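Local atomic coordinates of lipolytic protein G-D-S-L family (Veillonella parvula DSM 2008, PDB entry 4RW0), a protein that probably hydrolyses ester bonds as a member of the GDSL-like lipase/acylhydrolase family of SGNH hydrolases. Residues Y17-R23 and H165-Y171; T111-S115 and F160-V164. One frame throughout, in Å; residues are numbered along the deposited sequence.

Interaction 1: Y17-R23 and H165-Y171; sequences YDVPYGR and HPNERGY
Tyr17 turns a ring edge onto the face of the His165 imidazole, its CD2 lying 3.4 Å above the plane and over the ring centre, an edge-to-face pair with planes at 54°. With CG anti to the backbone N (chi1 180°), the phenol swings out beside its own carbonyl. The peptide that follows is cis, and Asp18 CB sits over the centre of one tyrosine face.

Tyr171 comes from the helix side and donates its OH to Tyr17 O at 2.6 Å, the hydroxyl standing above the carbonyl plane. A tyrosine suits this place because its ring fills a buried position while its hydroxyl meets a backbone acceptor in the loop; Pro166 CB lies over one face of that ring. Water 1 adds a bridge, accepting from Asp18 N and donating to Pro166 O.

Val19, branched and compact, packs CG1 on Glu168 CG (3.7 Å) and, together with CG2, against the CD2 side of the Tyr171 ring. Beyond its aliphatic part, Glu168 ends in a salt bridge in which OE1, on its syn side, takes Arg23 NH1 at 2.8 Å. OE1 lies close to the guanidinium plane; the carboxylate plane is turned 83° from it, and the bridge runs through NH1, without the side-on pairing of two nitrogens with two oxygens. Water 2 donates to both Arg23 O and Glu168 O.

Asn167 N-caps the helix, OD1 accepting from Gly170 N at 3.0 Å and weakly from Arg169 N. The Tyr171-Tyr17 bond, the salt bridge and the Val19 packing fasten the loop between helices 12-15 and 25-32 to the start of helix 168-182. His165 NE2 is hydrogen-bonded to OG of Ser12, at the start of helix 12-15, consistent with the serine-histidine pair of SGNH hydrolases, and Trp25 of helix 25-32 touches Tyr171.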
ATOM      1  N   TYR A  17      -3.268 -11.541   1.021  1.00 21.78           N
ATOM      2  CA  TYR A  17      -3.992 -12.573   0.395  1.00 23.39           C
ATOM      3  C   TYR A  17      -3.057 -13.102  -0.694  1.00 24.97           C
ATOM      4  O   TYR A  17      -2.532 -12.296  -1.545  1.00 27.91           O
ATOM      5  CB  TYR A  17      -5.281 -12.032  -0.252  1.00 24.90           C
ATOM      6  CG  TYR A  17      -6.139 -13.061  -0.964  1.00 24.99           C
ATOM      7  CD1 TYR A  17      -7.134 -13.752  -0.288  1.00 29.34           C
ATOM      8  CD2 TYR A  17      -5.964 -13.319  -2.303  1.00 26.72           C
ATOM      9  CE1 TYR A  17      -7.922 -14.686  -0.945  1.00 34.00           C
ATOM     10  CE2 TYR A  17      -6.729 -14.269  -2.971  1.00 29.67           C
ATOM     11  CZ  TYR A  17      -7.703 -14.933  -2.279  1.00 34.27           C
ATOM     12  OH  TYR A  17      -8.451 -15.870  -2.907  1.00 39.35           O
ATOM     13  N   ASP A  18      -2.835 -14.393  -0.743  1.00 22.29           N
ATOM     14  CA  ASP A  18      -3.479 -15.479   0.015  1.00 25.67           C
ATOM     15  C   ASP A  18      -2.332 -16.470   0.506  1.00 25.09           C
ATOM     16  O   ASP A  18      -2.092 -17.534  -0.037  1.00 27.36           O
ATOM     17  CB  ASP A  18      -4.321 -16.239  -1.025  1.00 32.63           C
ATOM     18  CG  ASP A  18      -5.000 -17.457  -0.455  1.00 42.44           C
ATOM     19  OD1 ASP A  18      -5.182 -17.486   0.783  1.00 44.92           O
ATOM     20  OD2 ASP A  18      -5.321 -18.377  -1.232  1.00 41.77           O
ATOM     21  N   VAL A  19      -1.528 -16.024   1.429  1.00 22.94           N
ATOM     22  CA  VAL A  19      -0.372 -16.758   1.876  1.00 22.07           C
ATOM     23  C   VAL A  19      -0.529 -16.855   3.401  1.00 23.76           C
ATOM     24  O   VAL A  19      -1.348 -16.128   3.995  1.00 20.55           O
ATOM     25  CB  VAL A  19       0.916 -16.033   1.507  1.00 21.76           C
ATOM     26  CG1 VAL A  19       1.038 -15.902  -0.014  1.00 21.03           C
ATOM     27  CG2 VAL A  19       0.969 -14.638   2.166  1.00 22.44           C
ATOM     28  N   PRO A  20       0.205 -17.762   4.026  1.00 23.22           N
ATOM     29  CA  PRO A  20       0.052 -17.900   5.483  1.00 24.33           C
ATOM     30  C   PRO A  20       0.381 -16.634   6.253  1.00 23.10           C
ATOM     31  O   PRO A  20       1.197 -15.808   5.838  1.00 20.26           O
ATOM     32  CB  PRO A  20       1.016 -19.051   5.836  1.00 25.90           C
ATOM     33  CG  PRO A  20       1.098 -19.876   4.565  1.00 27.14           C
ATOM     34  CD  PRO A  20       1.089 -18.821   3.451  1.00 24.95           C
ATOM     35  N   TYR A  21      -0.297 -16.440   7.388  1.00 22.43           N
ATOM     36  CA  TYR A  21      -0.063 -15.306   8.233  1.00 21.74           C
ATOM     37  C   TYR A  21       1.371 -15.300   8.606  1.00 23.54           C
ATOM     38  O   TYR A  21       1.876 -16.278   9.055  1.00 23.24           O
ATOM     39  CB  TYR A  21      -0.987 -15.328   9.525  1.00 24.48           C
ATOM     40  CG  TYR A  21      -0.764 -14.082  10.366  1.00 22.75           C
ATOM     41  CD1 TYR A  21      -1.374 -12.858  10.034  1.00 23.87           C
ATOM     42  CD2 TYR A  21       0.089 -14.103  11.438  1.00 27.95           C
ATOM     43  CE1 TYR A  21      -1.104 -11.693  10.758  1.00 22.23           C
ATOM     44  CE2 TYR A  21       0.339 -12.959  12.181  1.00 28.12           C
ATOM     45  CZ  TYR A  21      -0.300 -11.767  11.841  1.00 23.74           C
ATOM     46  OH  TYR A  21       0.044 -10.666  12.546  1.00 27.73           O
ATOM     47  N   GLY A  22       2.049 -14.193   8.421  1.00 20.08           N
ATOM     48  CA  GLY A  22       3.484 -14.109   8.602  1.00 20.53           C
ATOM     49  C   GLY A  22       4.241 -13.987   7.284  1.00 21.42           C
ATOM     50  O   GLY A  22       5.343 -13.464   7.266  1.00 22.72           O
ATOM     51  N   ARG A  23       3.592 -14.282   6.224  1.00 19.78           N
ATOM     52  CA  ARG A  23       4.284 -14.169   4.972  1.00 19.81           C
ATOM     53  C   ARG A  23       3.821 -13.113   4.000  1.00 21.46           C
ATOM     54  O   ARG A  23       4.363 -12.967   2.903  1.00 19.58           O
ATOM     55  CB  ARG A  23       4.294 -15.538   4.310  1.00 22.11           C
ATOM     56  CG  ARG A  23       5.271 -16.451   5.034  1.00 23.95           C
ATOM     57  CD  ARG A  23       5.211 -17.918   4.656  1.00 25.56           C
ATOM     58  NE  ARG A  23       6.168 -18.639   5.492  1.00 25.80           N
ATOM     59  CZ  ARG A  23       7.157 -19.400   5.037  1.00 27.65           C
ATOM     60  NH1 ARG A  23       7.323 -19.581   3.735  1.00 25.50           N
ATOM     61  NH2 ARG A  23       7.977 -19.993   5.895  1.00 26.58           N
ATOM     62  N   HIS A 165      -2.794 -10.556  -7.473  1.00 20.99           N
ATOM     63  CA  HIS A 165      -2.201 -10.944  -6.177  1.00 21.38           C
ATOM     64  C   HIS A 165      -0.795 -11.479  -6.290  1.00 20.69           C
ATOM     65  O   HIS A 165      -0.556 -12.411  -7.070  1.00 19.02           O
ATOM     66  CB  HIS A 165      -3.077 -11.968  -5.470  1.00 22.58           C
ATOM     67  CG  HIS A 165      -4.331 -11.364  -4.955  1.00 25.05           C
ATOM     68  ND1 HIS A 165      -5.568 -11.752  -5.397  1.00 28.27           N
ATOM     69  CD2 HIS A 165      -4.534 -10.330  -4.109  1.00 30.12           C
ATOM     70  CE1 HIS A 165      -6.491 -10.988  -4.832  1.00 28.67           C
ATOM     71  NE2 HIS A 165      -5.886 -10.119  -4.056  1.00 29.99           N
ATOM     72  N   PRO A 166       0.119 -10.895  -5.515  1.00 18.46           N
ATOM     73  CA  PRO A 166       1.430 -11.465  -5.424  1.00 19.74           C
ATOM     74  C   PRO A 166       1.402 -12.881  -4.875  1.00 19.98           C
ATOM     75  O   PRO A 166       0.486 -13.250  -4.118  1.00 19.82           O
ATOM     76  CB  PRO A 166       2.180 -10.496  -4.494  1.00 20.93           C
ATOM     77  CG  PRO A 166       1.400  -9.203  -4.562  1.00 22.57           C
ATOM     78  CD  PRO A 166      -0.031  -9.668  -4.689  1.00 20.15           C
ATOM     79  N   ASN A 167       2.354 -13.718  -5.277  1.00 19.30           N
ATOM     80  CA  ASN A 167       2.623 -14.964  -4.553  1.00 17.71           C
ATOM     81  C   ASN A 167       3.660 -14.665  -3.426  1.00 16.71           C
ATOM     82  O   ASN A 167       4.032 -13.539  -3.250  1.00 15.90           O
ATOM     83  CB  ASN A 167       3.093 -16.068  -5.521  1.00 18.14           C
ATOM     84  CG  ASN A 167       4.426 -15.751  -6.132  1.00 19.52           C
ATOM     85  OD1 ASN A 167       5.236 -14.991  -5.580  1.00 19.76           O
ATOM     86  ND2 ASN A 167       4.691 -16.357  -7.279  1.00 21.74           N
ATOM     87  N   GLU A 168       4.136 -15.691  -2.697  1.00 17.72           N
ATOM     88  CA  GLU A 168       5.075 -15.494  -1.578  1.00 16.78           C
ATOM     89  C   GLU A 168       6.330 -14.807  -2.000  1.00 18.30           C
ATOM     90  O   GLU A 168       6.890 -14.032  -1.248  1.00 16.48           O
ATOM     91  CB  GLU A 168       5.447 -16.817  -0.926  1.00 17.30           C
ATOM     92  CG  GLU A 168       4.403 -17.359   0.082  1.00 17.55           C
ATOM     93  CD  GLU A 168       4.905 -18.554   0.890  1.00 20.33           C
ATOM     94  OE1 GLU A 168       6.080 -18.557   1.400  1.00 22.01           O
ATOM     95  OE2 GLU A 168       4.111 -19.509   1.096  1.00 25.90           O
ATOM     96  N   ARG A 169       6.827 -15.090  -3.212  1.00 16.95           N
ATOM     97  CA  ARG A 169       8.051 -14.412  -3.670  1.00 16.69           C
ATOM     98  C   ARG A 169       7.794 -12.952  -3.871  1.00 16.27           C
ATOM     99  O   ARG A 169       8.603 -12.120  -3.512  1.00 17.76           O
ATOM    100  CB  ARG A 169       8.623 -15.078  -4.965  1.00 18.98           C
ATOM    101  CG  ARG A 169       9.857 -14.322  -5.518  1.00 20.04           C
ATOM    102  CD  ARG A 169      10.489 -14.930  -6.773  1.00 21.12           C
ATOM    103  NE  ARG A 169      11.089 -16.218  -6.494  1.00 21.08           N
ATOM    104  CZ  ARG A 169      10.556 -17.358  -6.719  1.00 21.24           C
ATOM    105  NH1 ARG A 169       9.381 -17.470  -7.300  1.00 27.49           N
ATOM    106  NH2 ARG A 169      11.227 -18.447  -6.358  1.00 24.72           N
ATOM    107  N   GLY A 170       6.652 -12.640  -4.451  1.00 17.53           N
ATOM    108  CA  GLY A 170       6.294 -11.251  -4.694  1.00 18.54           C
ATOM    109  C   GLY A 170       6.150 -10.496  -3.386  1.00 17.42           C
ATOM    110  O   GLY A 170       6.565  -9.391  -3.277  1.00 18.04           O
ATOM    111  N   TYR A 171       5.580 -11.157  -2.363  1.00 16.03           N
ATOM    112  CA  TYR A 171       5.477 -10.497  -1.029  1.00 15.18           C
ATOM    113  C   TYR A 171       6.847 -10.298  -0.375  1.00 15.95           C
ATOM    114  O   TYR A 171       7.080  -9.258   0.271  1.00 15.82           O
ATOM    115  CB  TYR A 171       4.538 -11.280  -0.135  1.00 16.65           C
ATOM    116  CG  TYR A 171       3.042 -11.059  -0.405  1.00 17.78           C
ATOM    117  CD1 TYR A 171       2.554  -9.792  -0.427  1.00 21.27           C
ATOM    118  CD2 TYR A 171       2.159 -12.099  -0.621  1.00 17.14           C
ATOM    119  CE1 TYR A 171       1.218  -9.544  -0.706  1.00 23.14           C
ATOM    120  CE2 TYR A 171       0.776 -11.893  -0.857  1.00 19.28           C
ATOM    121  CZ  TYR A 171       0.322 -10.591  -0.892  1.00 21.73           C
ATOM    122  OH  TYR A 171      -1.001 -10.233  -1.075  1.00 23.39           O
TER
HETATM  123  O   HOH W   1      -1.475 -15.100  -3.320  1.00 20.68           O
HETATM  124  O   HOH W   2       6.202 -14.430   1.444  1.00 17.10           O

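Interaction 2: T111-S115 and F160-V164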
ATOM      1  N   THR A 111       0.616  -2.319  -7.229  1.00 22.07           N
ATOM      2  CA  THR A 111       1.238  -3.138  -8.233  1.00 24.41           C
ATOM      3  C   THR A 111       0.381  -3.322  -9.455  1.00 24.84           C
ATOM      4  O   THR A 111      -0.784  -2.956  -9.514  1.00 25.72           O
ATOM      5  CB  THR A 111       1.595  -4.495  -7.580  1.00 24.45           C
ATOM      6  OG1 THR A 111       0.480  -4.975  -6.820  1.00 24.96           O
ATOM      7  CG2 THR A 111       2.748  -4.322  -6.627  1.00 25.95           C
ATOM      8  N   GLN A 112       0.976  -3.883 -10.493  1.00 25.93           N
ATOM      9  CA  GLN A 112       0.331  -3.928 -11.793  1.00 24.20           C
ATOM     10  C   GLN A 112      -0.876  -4.826 -11.901  1.00 23.57           C
ATOM     11  O   GLN A 112      -1.016  -5.809 -11.186  1.00 24.79           O
ATOM     12  CB  GLN A 112       1.371  -4.333 -12.854  1.00 25.59           C
ATOM     13  CG  GLN A 112       1.677  -5.830 -12.867  1.00 22.60           C
ATOM     14  CD  GLN A 112       3.102  -6.106 -13.373  1.00 25.71           C
ATOM     15  OE1 GLN A 112       4.084  -5.603 -12.825  1.00 27.33           O
ATOM     16  NE2 GLN A 112       3.212  -6.947 -14.385  1.00 27.58           N
ATOM     17  N   ILE A 113      -1.739  -4.494 -12.841  1.00 23.21           N
ATOM     18  CA  ILE A 113      -2.854  -5.346 -13.214  1.00 25.66           C
ATOM     19  C   ILE A 113      -2.336  -6.212 -14.389  1.00 26.74           C
ATOM     20  O   ILE A 113      -2.339  -5.784 -15.568  1.00 29.35           O
ATOM     21  CB  ILE A 113      -4.121  -4.507 -13.538  1.00 25.53           C
ATOM     22  CG1 ILE A 113      -4.553  -3.764 -12.245  1.00 26.36           C
ATOM     23  CG2 ILE A 113      -5.248  -5.443 -14.007  1.00 29.65           C
ATOM     24  CD1 ILE A 113      -5.866  -3.096 -12.319  1.00 30.31           C
ATOM     25  N   ASP A 114      -1.868  -7.408 -14.028  1.00 29.38           N
ATOM     26  CA  ASP A 114      -1.102  -8.293 -14.918  1.00 29.63           C
ATOM     27  C   ASP A 114      -1.959  -8.946 -15.986  1.00 29.07           C
ATOM     28  O   ASP A 114      -1.460  -9.455 -16.946  1.00 32.30           O
ATOM     29  CB  ASP A 114      -0.385  -9.409 -14.117  1.00 28.68           C
ATOM     30  CG  ASP A 114       0.823 -10.011 -14.885  1.00 33.61           C
ATOM     31  OD1 ASP A 114       1.582  -9.201 -15.481  1.00 34.46           O
ATOM     32  OD2 ASP A 114       1.023 -11.269 -14.879  1.00 37.94           O
ATOM     33  N   SER A 115      -3.257  -8.966 -15.809  1.00 27.13           N
ATOM     34  CA  SER A 115      -4.150  -9.480 -16.823  1.00 29.42           C
ATOM     35  C   SER A 115      -4.454  -8.495 -17.948  1.00 31.17           C
ATOM     36  O   SER A 115      -5.161  -8.875 -18.847  1.00 33.55           O
ATOM     37  CB  SER A 115      -5.520  -9.782 -16.172  1.00 30.76           C
ATOM     38  OG  SER A 115      -5.935  -8.595 -15.506  1.00 33.42           O
ATOM     39  N   PHE A 160       3.605 -13.246  -9.366  1.00 21.42           N
ATOM     40  CA  PHE A 160       2.134 -13.118  -9.330  1.00 23.74           C
ATOM     41  C   PHE A 160       1.439 -14.461  -9.321  1.00 22.20           C
ATOM     42  O   PHE A 160       1.798 -15.381 -10.066  1.00 22.47           O
ATOM     43  CB  PHE A 160       1.603 -12.219 -10.463  1.00 23.54           C
ATOM     44  CG  PHE A 160       1.992 -10.771 -10.314  1.00 21.58           C
ATOM     45  CD1 PHE A 160       1.363  -9.964  -9.374  1.00 25.80           C
ATOM     46  CD2 PHE A 160       2.922 -10.198 -11.129  1.00 22.44           C
ATOM     47  CE1 PHE A 160       1.707  -8.602  -9.203  1.00 25.97           C
ATOM     48  CE2 PHE A 160       3.266  -8.858 -10.985  1.00 23.18           C
ATOM     49  CZ  PHE A 160       2.683  -8.067 -10.024  1.00 26.40           C
ATOM     50  N   ALA A 161       0.466 -14.618  -8.407  1.00 19.53           N
ATOM     51  CA  ALA A 161      -0.387 -15.820  -8.370  1.00 19.69           C
ATOM     52  C   ALA A 161      -1.659 -15.797  -9.250  1.00 22.02           C
ATOM     53  O   ALA A 161      -2.363 -16.793  -9.378  1.00 21.43           O
ATOM     54  CB  ALA A 161      -0.800 -16.147  -6.953  1.00 20.52           C
ATOM     55  N   GLY A 162      -1.952 -14.636  -9.800  1.00 25.02           N
ATOM     56  CA  GLY A 162      -3.128 -14.357 -10.572  1.00 25.29           C
ATOM     57  C   GLY A 162      -3.033 -12.967 -11.209  1.00 26.43           C
ATOM     58  O   GLY A 162      -1.972 -12.328 -11.263  1.00 26.55           O
ATOM     59  N   GLU A 163      -4.169 -12.473 -11.619  1.00 23.88           N
ATOM     60  CA  GLU A 163      -4.229 -11.162 -12.265  1.00 26.70           C
ATOM     61  C   GLU A 163      -3.728 -10.012 -11.436  1.00 25.07           C
ATOM     62  O   GLU A 163      -3.223  -9.056 -12.013  1.00 24.38           O
ATOM     63  CB  GLU A 163      -5.647 -10.896 -12.811  1.00 30.49           C
ATOM     64  CG  GLU A 163      -6.726 -10.942 -11.791  1.00 37.31           C
ATOM     65  CD  GLU A 163      -8.022 -10.258 -12.264  1.00 51.66           C
ATOM     66  OE1 GLU A 163      -8.953 -10.077 -11.426  1.00 53.93           O
ATOM     67  OE2 GLU A 163      -8.073  -9.815 -13.437  1.00 53.10           O
ATOM     68  N   VAL A 164      -3.845 -10.065 -10.093  1.00 23.68           N
ATOM     69  CA  VAL A 164      -3.265  -8.990  -9.264  1.00 23.57           C
ATOM     70  C   VAL A 164      -2.472  -9.408  -8.019  1.00 20.88           C
ATOM     71  O   VAL A 164      -1.591  -8.683  -7.549  1.00 20.97           O
ATOM     72  CB  VAL A 164      -4.330  -7.950  -8.789  1.00 27.19           C
ATOM     73  CG1 VAL A 164      -4.902  -7.228  -9.993  1.00 28.91           C
ATOM     74  CG2 VAL A 164      -5.448  -8.594  -7.969  1.00 27.87           C
TER
HETATM   75  O   HOH W   3      -1.162  -6.182  -8.531  1.00 24.94           O
HETATM   76  O   HOH W   4      -0.266 -13.218 -13.465  1.00 29.52           O
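The Phe160 ring turns its edge to Thr111, with CE1 4.4 Å from Thr111 CB, and meets Gln112 and Asp114 obliquely. Gln112 brings its amide carbon CD within 3.6 Å of Phe160 CE2, amide and ring planes standing 49° apart. With CG beside the backbone N (chi1 -68°), the phenylalanine reaches across to the other loop.

Glutamine serves here through both of its parts: CG packs against the ring, while NE2 donates to Asp114 OD1 at 3.0 Å, approaching from above the carboxylate plane. That bond ties the amide to its own segment and helps fix its rotation. The other carboxylate oxygen, OD2, accepts from water 4, which also donates to Gly162 O.

Backbone and polar groups join the loops further on. Asp114 N donates to Glu163 O at 2.9 Å. Ser115 OG gives a longer bond of 3.2 Å to Glu163 OE2, met on its anti side, at the exposed margin. Inside, water 3 accepts from Thr111 OG1 and donates to Gln112 O and Val164 O, satisfying polar atoms of buried residues on both segments. Branched Ile113 and Val164 lie side by side, their CG1 atoms 4.1 Å apart.

The two loops meet between helices: Leu149 of helix 145-154 touches Phe160, and Tyr146 and Phe150 touch Gln112. Ile113 packs on helices 76-80 and 120-138, its N bonded to Asp121 OD1. The contact therefore joins the connection after strand 104-108 to the one leading into helix 168-182.

In the fold
Interactions 1 and 2 have centres about 13 Å apart and touch, chiefly where the Phe160 ring packs against the backbone of His165 and Pro166 and where Asn167 meets Ala161. They share one continuous run, since residues 160-164 lead directly into 165-171 and on to helix 168-182. Along the chain, 111-115 pairs with 160-164 inside the larger loop closed by 17-23 and 165-171. The partner segments belong to connections after helix 12-15, which follows strand 4-10, and after strand 104-108 of the parallel five-stranded sheet. Together the two contacts hold the backbone on both sides of His165, the probable active-site histidine.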